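Local coordinates for nuclease-like protein (Chaetomium thermophilum, PDB 6GRB), which resolves four-way DNA junctions as the enzyme GEN1 and probably also cuts 5'-flaps, seen here in the N-terminal part of the longer protein, at residues E14-C19 with T167-H172; Y62-L67 with F110-H115; A136-D141 with R154-E159. All coordinates share one frame; numbering follows the deposited sequence.

Contact 1: residues E14-C19 with T167-H172; sequences ERISLC and THVTLH
Ile16 and Val169 form the tight middle of an antiparallel ladder. Ile16 N gives a hydrogen bond of 2.9 Å to Val169 O, met nearly head-on to the carbonyl, and Val169 N returns one to Ile16 O. Glu14 and Leu171 make a second such pair, Leu171 N to Glu14 O at 2.7 Å. On the face they share, Ile16 CG2 packs against Val169 CG2 at 4.0 Å, and Leu21 of helix 18-29 covers Ile16, Val169 and Leu171. The His168 ring lies over the start of that helix: Ser17 CA sits above its centre, and Ser17 CB makes a CH-pi contact 4.1 Å from the ring centroid. Ring rotation is fixed from two sides, by the bond between His168 ND1 and Thr167 OG1 and by Asp375, whose carboxylate takes both His168 NE2 and Ser17 N. Leu18 N then bonds Thr167 O at 3.0 Å, while Ser17 OG caps Lys20 N. The solvent side is looser: beyond its backbone bonds, Glu14 stands out extended, CG anti to the backbone N (chi1 -178°), and only its CB comes near Leu171 O. Arg15, partly exposed, bends at chi2 and chi3 to lay its guanidinium back over the 167-172 backbone; NE bonds Thr170 OG1 at 2.9 Å, with the oxygen 17° out of the guanidinium plane, NH1 bonds Ser157 OG, and NH2, less surely placed, forms a salt bridge with Asp155. A leucine in place of Arg15 would probably leave Asp155 without its countercharge and Thr170 OG1 without the NE donor. The whole is an edge-strand pairing: 14-17 closes one side of the mixed sheet of the PIN-like nuclease domain.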
loop_
_atom_site.group_PDB
_atom_site.type_symbol
_atom_site.label_atom_id
_atom_site.label_comp_id
_atom_site.label_asym_id
_atom_site.label_seq_id
_atom_site.Cartn_x
_atom_site.Cartn_y
_atom_site.Cartn_z
ATOM N N GLU A 14 3.453 -12.783 4.543
ATOM C CA GLU A 14 4.515 -12.409 5.471
ATOM C C GLU A 14 4.219 -11.073 6.136
ATOM O O GLU A 14 4.037 -10.058 5.452
ATOM C CB GLU A 14 5.869 -12.322 4.777
ATOM C CG GLU A 14 6.921 -11.975 5.792
ATOM C CD GLU A 14 8.304 -11.830 5.202
ATOM O OE1 GLU A 14 8.417 -11.445 4.004
ATOM O OE2 GLU A 14 9.276 -12.110 5.962
ATOM N N ARG A 15 4.209 -11.065 7.466
ATOM C CA ARG A 15 4.016 -9.832 8.216
ATOM C C ARG A 15 5.391 -9.177 8.197
ATOM O O ARG A 15 6.395 -9.843 8.444
ATOM C CB ARG A 15 3.584 -10.130 9.650
ATOM C CG ARG A 15 2.114 -9.857 9.923
ATOM C CD ARG A 15 1.850 -8.368 10.084
ATOM N NE ARG A 15 0.731 -7.920 9.260
ATOM C CZ ARG A 15 -0.221 -7.093 9.679
ATOM N NH1 ARG A 15 -0.194 -6.620 10.918
ATOM N NH2 ARG A 15 -1.202 -6.739 8.860
ATOM N N ILE A 16 5.451 -7.882 7.905
ATOM C CA ILE A 16 6.745 -7.219 7.812
ATOM C C ILE A 16 6.574 -5.735 8.101
ATOM O O ILE A 16 5.593 -5.114 7.691
ATOM C CB ILE A 16 7.391 -7.460 6.438
ATOM C CG1 ILE A 16 8.810 -6.902 6.413
ATOM C CG2 ILE A 16 6.545 -6.852 5.316
ATOM C CD1 ILE A 16 9.460 -7.068 5.065
ATOM N N SER A 17 7.532 -5.180 8.838
ATOM C CA SER A 17 7.556 -3.758 9.148
ATOM C C SER A 17 7.624 -2.913 7.873
ATOM O O SER A 17 8.579 -3.024 7.098
ATOM C CB SER A 17 8.760 -3.485 10.049
ATOM O OG SER A 17 9.187 -2.144 9.990
ATOM N N LEU A 18 6.625 -2.051 7.669
ATOM C CA LEU A 18 6.638 -1.145 6.518
ATOM C C LEU A 18 7.920 -0.315 6.464
ATOM O O LEU A 18 8.467 -0.046 5.387
ATOM C CB LEU A 18 5.417 -0.228 6.570
ATOM C CG LEU A 18 5.090 0.620 5.347
ATOM C CD1 LEU A 18 5.217 -0.209 4.066
ATOM C CD2 LEU A 18 3.680 1.187 5.479
ATOM N N CYS A 19 8.411 0.104 7.625
ATOM C CA CYS A 19 9.710 0.755 7.673
ATOM C C CYS A 19 10.815 -0.145 7.110
ATOM O O CYS A 19 11.741 0.347 6.458
ATOM C CB CYS A 19 10.019 1.182 9.107
ATOM S SG CYS A 19 11.726 1.697 9.368
ATOM N N THR A 167 2.324 -0.333 12.239
ATOM C CA THR A 167 3.689 -0.436 11.771
ATOM C C THR A 167 3.894 -1.490 10.698
ATOM O O THR A 167 4.957 -1.483 10.051
ATOM C CB THR A 167 4.647 -0.751 12.930
ATOM O OG1 THR A 167 4.293 -2.009 13.514
ATOM C CG2 THR A 167 4.591 0.328 13.966
ATOM N N HIS A 168 2.925 -2.393 10.496
ATOM C CA HIS A 168 3.166 -3.604 9.721
ATOM C C HIS A 168 2.122 -3.785 8.637
ATOM O O HIS A 168 0.998 -3.296 8.739
ATOM C CB HIS A 168 3.206 -4.854 10.620
ATOM C CG HIS A 168 4.507 -5.021 11.337
ATOM N ND1 HIS A 168 4.943 -4.133 12.296
ATOM C CD2 HIS A 168 5.486 -5.945 11.203
ATOM C CE1 HIS A 168 6.132 -4.513 12.733
ATOM N NE2 HIS A 168 6.479 -5.617 12.098
ATOM N N VAL A 169 2.542 -4.471 7.576
ATOM C CA VAL A 169 1.682 -4.908 6.483
ATOM C C VAL A 169 1.909 -6.399 6.286
ATOM O O VAL A 169 2.901 -6.971 6.743
ATOM C CB VAL A 169 1.949 -4.169 5.149
ATOM C CG1 VAL A 169 1.702 -2.660 5.287
ATOM C CG2 VAL A 169 3.374 -4.458 4.671
ATOM N N THR A 170 0.988 -7.009 5.547
ATOM C CA THR A 170 1.065 -8.417 5.169
ATOM C C THR A 170 1.451 -8.510 3.691
ATOM O O THR A 170 0.702 -8.044 2.817
ATOM C CB THR A 170 -0.272 -9.115 5.455
ATOM O OG1 THR A 170 -0.539 -9.074 6.865
ATOM C CG2 THR A 170 -0.225 -10.552 5.007
ATOM N N LEU A 171 2.633 -9.080 3.419
ATOM C CA LEU A 171 3.207 -9.106 2.075
ATOM C C LEU A 171 2.872 -10.424 1.406
ATOM O O LEU A 171 3.069 -11.491 1.993
ATOM C CB LEU A 171 4.733 -8.934 2.082
ATOM C CG LEU A 171 5.482 -8.929 0.717
ATOM C CD1 LEU A 171 6.771 -8.132 0.849
ATOM C CD2 LEU A 171 5.816 -10.297 0.131
ATOM N N HIS A 172 2.398 -10.346 0.178
ATOM C CA HIS A 172 2.200 -11.512 -0.663
ATOM C C HIS A 172 3.007 -11.343 -1.942
ATOM O O HIS A 172 3.075 -10.246 -2.510
ATOM C CB HIS A 172 0.726 -11.723 -0.984
ATOM C CG HIS A 172 -0.048 -12.347 0.133
ATOM N ND1 HIS A 172 -0.110 -13.710 0.321
ATOM C CD2 HIS A 172 -0.798 -11.795 1.116
ATOM C CE1 HIS A 172 -0.868 -13.972 1.370
ATOM N NE2 HIS A 172 -1.292 -12.828 1.874
#

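Contact 2: residues Y62-L67 with F110-H115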
loop_
_atom_site.group_PDB
_atom_site.type_symbol
_atom_site.label_atom_id
_atom_site.label_comp_id
_atom_site.label_asym_id
_atom_site.label_seq_id
_atom_site.Cartn_x
_atom_site.Cartn_y
_atom_site.Cartn_z
ATOM N N TYR A 62 -3.257 11.339 9.962
ATOM C CA TYR A 62 -2.195 10.717 10.747
ATOM C C TYR A 62 -1.455 9.640 9.943
ATOM O O TYR A 62 -0.227 9.560 10.008
ATOM C CB TYR A 62 -2.763 10.171 12.061
ATOM C CG TYR A 62 -3.079 11.244 13.092
ATOM C CD1 TYR A 62 -2.072 12.051 13.615
ATOM C CD2 TYR A 62 -4.378 11.443 13.547
ATOM C CE1 TYR A 62 -2.336 13.028 14.549
ATOM C CE2 TYR A 62 -4.663 12.427 14.493
ATOM C CZ TYR A 62 -3.631 13.218 14.990
ATOM O OH TYR A 62 -3.896 14.188 15.933
ATOM N N ARG A 63 -2.165 8.852 9.128
ATOM C CA ARG A 63 -1.489 7.913 8.226
ATOM C C ARG A 63 -0.594 8.620 7.204
ATOM O O ARG A 63 0.423 8.062 6.784
ATOM C CB ARG A 63 -2.508 7.038 7.482
ATOM C CG ARG A 63 -3.436 6.248 8.383
ATOM C CD ARG A 63 -2.993 4.813 8.561
ATOM N NE ARG A 63 -3.792 4.127 9.578
ATOM C CZ ARG A 63 -3.902 2.802 9.661
ATOM N NH1 ARG A 63 -3.263 2.042 8.777
ATOM N NH2 ARG A 63 -4.651 2.242 10.615
ATOM N N PHE A 64 -0.969 9.826 6.770
ATOM C CA PHE A 64 -0.142 10.566 5.817
ATOM C C PHE A 64 1.153 11.048 6.471
ATOM O O PHE A 64 2.217 11.042 5.834
ATOM C CB PHE A 64 -0.925 11.747 5.225
ATOM C CG PHE A 64 -1.980 11.351 4.239
ATOM C CD1 PHE A 64 -2.291 10.018 4.022
ATOM C CD2 PHE A 64 -2.646 12.314 3.488
ATOM C CE1 PHE A 64 -3.255 9.651 3.096
ATOM C CE2 PHE A 64 -3.619 11.948 2.536
ATOM C CZ PHE A 64 -3.933 10.620 2.352
ATOM N N VAL A 65 1.073 11.475 7.740
ATOM C CA VAL A 65 2.269 11.816 8.511
ATOM C C VAL A 65 3.138 10.580 8.708
ATOM O O VAL A 65 4.377 10.647 8.621
ATOM C CB VAL A 65 1.885 12.451 9.866
ATOM C CG1 VAL A 65 3.136 12.922 10.639
ATOM C CG2 VAL A 65 0.903 13.596 9.684
ATOM N N ARG A 66 2.514 9.429 8.957
ATOM C CA ARG A 66 3.285 8.201 9.072
ATOM C C ARG A 66 4.012 7.886 7.766
ATOM O O ARG A 66 5.187 7.495 7.783
ATOM C CB ARG A 66 2.388 7.039 9.508
ATOM C CG ARG A 66 3.186 5.799 9.913
ATOM C CD ARG A 66 2.353 4.785 10.699
ATOM N NE ARG A 66 1.868 5.321 11.974
ATOM C CZ ARG A 66 2.514 5.241 13.143
ATOM N NH1 ARG A 66 3.692 4.627 13.229
ATOM N NH2 ARG A 66 1.972 5.775 14.239
ATOM N N LEU A 67 3.347 8.089 6.618
ATOM C CA LEU A 67 4.026 7.890 5.338
ATOM C C LEU A 67 5.136 8.910 5.116
ATOM O O LEU A 67 6.116 8.614 4.427
ATOM C CB LEU A 67 3.029 7.952 4.178
ATOM C CG LEU A 67 1.983 6.836 4.032
ATOM C CD1 LEU A 67 1.007 7.168 2.888
ATOM C CD2 LEU A 67 2.641 5.432 3.863
ATOM N N PHE A 110 -0.113 17.404 1.293
ATOM C CA PHE A 110 1.036 16.632 1.738
ATOM C C PHE A 110 2.043 16.413 0.614
ATOM O O PHE A 110 3.043 15.726 0.822
ATOM C CB PHE A 110 0.591 15.267 2.302
ATOM C CG PHE A 110 0.326 15.256 3.786
ATOM C CD1 PHE A 110 -0.887 15.697 4.292
ATOM C CD2 PHE A 110 1.286 14.791 4.676
ATOM C CE1 PHE A 110 -1.128 15.702 5.659
ATOM C CE2 PHE A 110 1.044 14.755 6.034
ATOM C CZ PHE A 110 -0.166 15.212 6.530
ATOM N N GLY A 111 1.801 16.977 -0.564
ATOM C CA GLY A 111 2.653 16.698 -1.708
ATOM C C GLY A 111 2.593 15.267 -2.193
ATOM O O GLY A 111 3.598 14.754 -2.693
ATOM N N PHE A 112 1.454 14.584 -2.032
ATOM C CA PHE A 112 1.329 13.224 -2.541
ATOM C C PHE A 112 0.548 13.278 -3.845
ATOM O O PHE A 112 0.055 14.321 -4.244
ATOM C CB PHE A 112 0.667 12.281 -1.518
ATOM C CG PHE A 112 1.470 12.073 -0.246
ATOM C CD1 PHE A 112 2.834 12.281 -0.214
ATOM C CD2 PHE A 112 0.845 11.650 0.924
ATOM C CE1 PHE A 112 3.570 12.067 0.964
ATOM C CE2 PHE A 112 1.572 11.442 2.115
ATOM C CZ PHE A 112 2.936 11.649 2.129
ATOM N N THR A 113 0.468 12.147 -4.527
ATOM C CA THR A 113 -0.139 12.072 -5.847
ATOM C C THR A 113 -1.480 11.382 -5.739
ATOM O O THR A 113 -1.617 10.393 -5.016
ATOM C CB THR A 113 0.750 11.309 -6.826
ATOM O OG1 THR A 113 2.047 11.913 -6.828
ATOM C CG2 THR A 113 0.161 11.335 -8.232
ATOM N N ALA A 114 -2.466 11.924 -6.430
ATOM C CA ALA A 114 -3.782 11.319 -6.532
ATOM C C ALA A 114 -3.998 10.946 -7.985
ATOM O O ALA A 114 -3.704 11.738 -8.881
ATOM C CB ALA A 114 -4.882 12.280 -6.061
ATOM N N HIS A 115 -4.479 9.740 -8.213
ATOM C CA HIS A 115 -4.642 9.191 -9.552
ATOM C C HIS A 115 -6.033 8.571 -9.628
ATOM O O HIS A 115 -6.399 7.753 -8.770
ATOM C CB HIS A 115 -3.524 8.173 -9.816
ATOM C CG HIS A 115 -3.629 7.444 -11.118
ATOM N ND1 HIS A 115 -3.697 8.083 -12.331
ATOM C CD2 HIS A 115 -3.611 6.117 -11.397
ATOM C CE1 HIS A 115 -3.745 7.188 -13.303
ATOM N NE2 HIS A 115 -3.705 5.985 -12.759
#
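Phe64 and Phe112 both carry CG anti to their own carbonyl carbon, beside the backbone N (chi1 -73° in Phe64), which brings the two rings together. The result is an aromatic cluster of Phe64, Phe110 and Phe112, joining helix 55-70 to the turn between helix 104-109 and edge strand 113-116 of the nuclease-domain sheet. Both of its pairs are T-shaped. Phe64 points its edge at the face of Phe110, with centroids 5.5 Å apart and planes at 81°; the leading contact is Phe64 CD2 to Phe110 CD1 at 3.9 Å. The helix backbone sets Phe64 CB over the same Phe110 ring, in a CH-pi contact almost on the ring normal, 3.6 Å from the centroid. In the second pair Phe64 is the receiving face: Phe112 turns its edge toward it, centroids 5.7 Å apart and planes at 70°. Phe64 therefore gives an edge to one neighbour and a face to the other. Val65 adds its CG2 branch, 3.7 Å from Phe110 CZ. Between Phe110 and Phe112, Gly111 has positive phi and ends the preceding helix in a Schellman motif, turning the chain so that both rings reach helix 55-70. Phe76 of strand 73-78 and Ile107 of helix 104-109 pack on both Phe64 and Phe112. On the helix side, Leu67 CB lies 4.2 Å from Phe112 CZ, and Phe64 O meets the Phe112 ring edge-on, in its plane, 3.8 Å from CE2.

Contact 3: residues A136-D141 with R154-E159; sequences AVLSED and RDWSSE. With nucleotides of chain B.
At the metal and DNA-backbone site of the PIN-like nuclease domain, residues Ser139 to Asp141 lie against Arg154, just past strand 136-138, which runs parallel to strand 151-157. Asp141 binds magnesium together with Asp143, and its OD1 also accepts a bond from Asp143 N; Glu140 is a metal ligand in other structures of this protein. The two segments meet by packing, with no direct hydrogen bond between them. Ser139 O lies 3.4 Å from Arg154 CB, and Leu138 sends one branch to each of two residues: CD1 rests 3.9 Å from Arg154 CA, while CD2 reaches Trp156 CE3 at 4.2 Å, the Leu138 and Trp156 side chains crossing at about a right angle. Arg154 has CG between its backbone N and carbonyl carbon (chi1 58°), and from there its chain runs extended to NE, carrying the guanidinium beside the DNA. NH2 bonds Ser12 O, and the group makes a cation-pi contact with Tyr7. NH1 is still 3.9 Å from OP1 of DA3 of chain B, with a water filling the role of bridge. This water, in the guanidinium plane at its edge, accepts from Arg154 NH1 at 2.9 Å and donates to that phosphate oxygen. Its other hydrogen goes to Glu140 O at 2.8 Å, and the same OP1 of DA3 of chain B lies 3.3 Å from Asp141 CB.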
loop_
_atom_site.group_PDB
_atom_site.type_symbol
_atom_site.label_atom_id
_atom_site.label_comp_id
_atom_site.label_asym_id
_atom_site.label_seq_id
_atom_site.Cartn_x
_atom_site.Cartn_y
_atom_site.Cartn_z
ATOM N N ALA A 136 5.256 -1.584 -5.333
ATOM C CA ALA A 136 4.370 -2.486 -4.611
ATOM C C ALA A 136 2.973 -1.881 -4.576
ATOM O O ALA A 136 2.778 -0.677 -4.766
ATOM C CB ALA A 136 4.869 -2.758 -3.188
ATOM N N VAL A 137 2.001 -2.738 -4.307
ATOM C CA VAL A 137 0.602 -2.345 -4.240
ATOM C C VAL A 137 0.121 -2.587 -2.822
ATOM O O VAL A 137 0.357 -3.660 -2.267
ATOM C CB VAL A 137 -0.241 -3.123 -5.276
ATOM C CG1 VAL A 137 -1.724 -2.888 -5.065
ATOM C CG2 VAL A 137 0.171 -2.712 -6.697
ATOM N N LEU A 138 -0.518 -1.582 -2.233
ATOM C CA LEU A 138 -1.269 -1.699 -0.986
ATOM C C LEU A 138 -2.758 -1.667 -1.327
ATOM O O LEU A 138 -3.289 -0.618 -1.735
ATOM C CB LEU A 138 -0.899 -0.588 -0.009
ATOM C CG LEU A 138 -1.584 -0.616 1.363
ATOM C CD1 LEU A 138 -1.409 -1.919 2.111
ATOM C CD2 LEU A 138 -1.023 0.535 2.180
ATOM N N SER A 139 -3.421 -2.819 -1.175
ATOM C CA SER A 139 -4.844 -2.979 -1.447
ATOM C C SER A 139 -5.510 -3.736 -0.296
ATOM O O SER A 139 -4.872 -4.109 0.691
ATOM C CB SER A 139 -5.094 -3.719 -2.769
ATOM O OG SER A 139 -6.495 -3.852 -3.039
ATOM N N GLU A 140 -6.814 -3.973 -0.437
ATOM C CA GLU A 140 -7.560 -4.639 0.618
ATOM C C GLU A 140 -7.438 -6.153 0.565
ATOM O O GLU A 140 -7.785 -6.811 1.546
ATOM C CB GLU A 140 -9.039 -4.226 0.567
ATOM C CG GLU A 140 -9.670 -4.293 -0.824
ATOM C CD GLU A 140 -11.009 -3.547 -0.922
ATOM O OE1 GLU A 140 -11.536 -3.065 0.124
ATOM O OE2 GLU A 140 -11.532 -3.461 -2.067
ATOM N N ASP A 141 -6.944 -6.721 -0.531
ATOM C CA ASP A 141 -6.877 -8.174 -0.671
ATOM C C ASP A 141 -5.931 -8.501 -1.823
ATOM O O ASP A 141 -5.244 -7.620 -2.351
ATOM C CB ASP A 141 -8.280 -8.770 -0.868
ATOM C CG ASP A 141 -8.995 -8.238 -2.101
ATOM O OD1 ASP A 141 -8.338 -7.895 -3.102
ATOM O OD2 ASP A 141 -10.238 -8.176 -2.074
ATOM N N ARG A 154 -1.325 -5.832 2.175
ATOM C CA ARG A 154 -2.631 -5.567 2.748
ATOM C C ARG A 154 -2.468 -5.379 4.256
ATOM O O ARG A 154 -1.416 -5.680 4.833
ATOM C CB ARG A 154 -3.619 -6.702 2.427
ATOM C CG ARG A 154 -3.161 -8.049 2.923
ATOM C CD ARG A 154 -4.097 -9.209 2.525
ATOM N NE ARG A 154 -3.655 -10.452 3.173
ATOM C CZ ARG A 154 -4.258 -11.015 4.221
ATOM N NH1 ARG A 154 -5.356 -10.469 4.733
ATOM N NH2 ARG A 154 -3.770 -12.132 4.746
ATOM N N ASP A 155 -3.528 -4.867 4.888
ATOM C CA ASP A 155 -3.675 -4.916 6.338
ATOM C C ASP A 155 -2.569 -4.118 7.028
ATOM O O ASP A 155 -1.810 -4.636 7.852
ATOM C CB ASP A 155 -3.711 -6.370 6.831
ATOM C CG ASP A 155 -3.892 -6.472 8.337
ATOM O OD1 ASP A 155 -4.287 -5.468 8.975
ATOM O OD2 ASP A 155 -3.658 -7.577 8.889
ATOM N N TRP A 156 -2.448 -2.855 6.644
ATOM C CA TRP A 156 -1.562 -1.931 7.342
ATOM C C TRP A 156 -2.166 -1.632 8.712
ATOM O O TRP A 156 -3.183 -0.940 8.810
ATOM C CB TRP A 156 -1.394 -0.662 6.515
ATOM C CG TRP A 156 -0.400 0.305 7.010
ATOM C CD1 TRP A 156 0.670 0.058 7.845
ATOM C CD2 TRP A 156 -0.349 1.692 6.685
ATOM N NE1 TRP A 156 1.382 1.226 8.052
ATOM C CE2 TRP A 156 0.774 2.240 7.356
ATOM C CE3 TRP A 156 -1.127 2.524 5.874
ATOM C CZ2 TRP A 156 1.124 3.585 7.248
ATOM C CZ3 TRP A 156 -0.772 3.878 5.760
ATOM C CH2 TRP A 156 0.337 4.389 6.448
ATOM N N SER A 157 -1.549 -2.152 9.767
ATOM C CA SER A 157 -2.162 -2.178 11.087
ATOM C C SER A 157 -1.078 -2.509 12.099
ATOM O O SER A 157 0.030 -2.929 11.739
ATOM C CB SER A 157 -3.280 -3.224 11.167
ATOM O OG SER A 157 -2.727 -4.532 10.990
ATOM N N SER A 158 -1.436 -2.353 13.380
ATOM C CA SER A 158 -0.569 -2.730 14.485
ATOM C C SER A 158 -0.247 -4.218 14.433
ATOM O O SER A 158 -0.944 -5.017 13.807
ATOM C CB SER A 158 -1.235 -2.407 15.822
ATOM O OG SER A 158 -2.381 -3.226 16.012
ATOM N N GLU A 159 0.808 -4.596 15.134
ATOM C CA GLU A 159 1.336 -5.942 14.993
ATOM C C GLU A 159 1.057 -6.794 16.245
ATOM O O GLU A 159 1.520 -6.503 17.359
ATOM C CB GLU A 159 2.839 -5.872 14.676
ATOM C CG GLU A 159 3.622 -7.164 14.864
ATOM C CD GLU A 159 3.376 -8.223 13.784
ATOM O OE1 GLU A 159 4.320 -9.025 13.518
ATOM O OE2 GLU A 159 2.251 -8.272 13.226
ATOM P P DA B 3 -9.627 -10.582 2.110
ATOM O OP1 DA B 3 -8.181 -10.264 2.123
ATOM O OP2 DA B 3 -10.160 -11.442 1.013
ATOM O "O5'" DA B 3 -10.025 -11.236 3.530
ATOM C "C5'" DA B 3 -9.612 -10.605 4.731
ATOM C "C4'" DA B 3 -9.930 -11.460 5.941
ATOM O "O4'" DA B 3 -11.229 -11.084 6.482
ATOM C "C3'" DA B 3 -9.956 -12.974 5.701
ATOM O "O3'" DA B 3 -9.110 -13.617 6.668
ATOM C "C2'" DA B 3 -11.439 -13.358 5.870
ATOM C "C1'" DA B 3 -11.997 -12.243 6.753
ATOM N N9 DA B 3 -13.403 -11.931 6.482
ATOM C C8 DA B 3 -14.013 -11.873 5.259
ATOM N N7 DA B 3 -15.283 -11.561 5.314
ATOM C C5 DA B 3 -15.529 -11.394 6.672
ATOM C C6 DA B 3 -16.693 -11.054 7.400
ATOM N N6 DA B 3 -17.878 -10.811 6.827
ATOM N N1 DA B 3 -16.587 -10.971 8.741
ATOM C C2 DA B 3 -15.405 -11.220 9.313
ATOM N N3 DA B 3 -14.248 -11.546 8.741
ATOM C C4 DA B 3 -14.378 -11.615 7.407
ATOM P P DG B 2 -15.092 -7.237 -0.650
ATOM O OP1 DG B 2 -14.374 -6.695 -1.834
ATOM O OP2 DG B 2 -15.898 -8.476 -0.758
ATOM O "O5'" DG B 2 -14.036 -7.547 0.506
ATOM C "C5'" DG B 2 -12.745 -6.977 0.454
ATOM C "C4'" DG B 2 -11.919 -7.448 1.624
ATOM O "O4'" DG B 2 -12.612 -7.133 2.861
ATOM C "C3'" DG B 2 -11.648 -8.943 1.662
ATOM O "O3'" DG B 2 -10.343 -9.141 2.150
ATOM C "C2'" DG B 2 -12.710 -9.467 2.636
ATOM C "C1'" DG B 2 -12.822 -8.311 3.616
ATOM N N9 DG B 2 -14.125 -8.197 4.284
ATOM C C8 DG B 2 -15.367 -8.120 3.686
ATOM N N7 DG B 2 -16.353 -8.005 4.540
ATOM C C5 DG B 2 -15.729 -7.990 5.780
ATOM C C6 DG B 2 -16.287 -7.875 7.066
ATOM O O6 DG B 2 -17.478 -7.756 7.372
ATOM N N1 DG B 2 -15.305 -7.904 8.061
ATOM C C2 DG B 2 -13.950 -8.018 7.835
ATOM N N2 DG B 2 -13.163 -8.028 8.920
ATOM N N3 DG B 2 -13.409 -8.120 6.626
ATOM C C4 DG B 2 -14.357 -8.098 5.646
HETATM O O HOH W 1 -6.876 -8.264 3.753
#

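In the fold
All three contacts reach one mixed sheet: contact 1 at its edge strand 14-17, contact 3 nearer its middle, and contact 2 beside the opposite edge strand 113-116. Contacts 1 and 3 have centres about 7 Å apart and are joined through adjacent strands, Thr170 N lying 2.8 Å from Arg154 O. Contact 2, its centre about 15 Å from that of contact 3, reaches it through Trp156: Arg63 NH1 is 3.0 Å from Trp156 O, and Leu67 CD2 packs 3.6 Å from Trp156 CH2. Contact 3 alone holds metal-site residues. The Thr170 side chain of contact 1 is about 10 Å from that of Asp141, and contact 2's nearest atom is about 9 Å from the DNA.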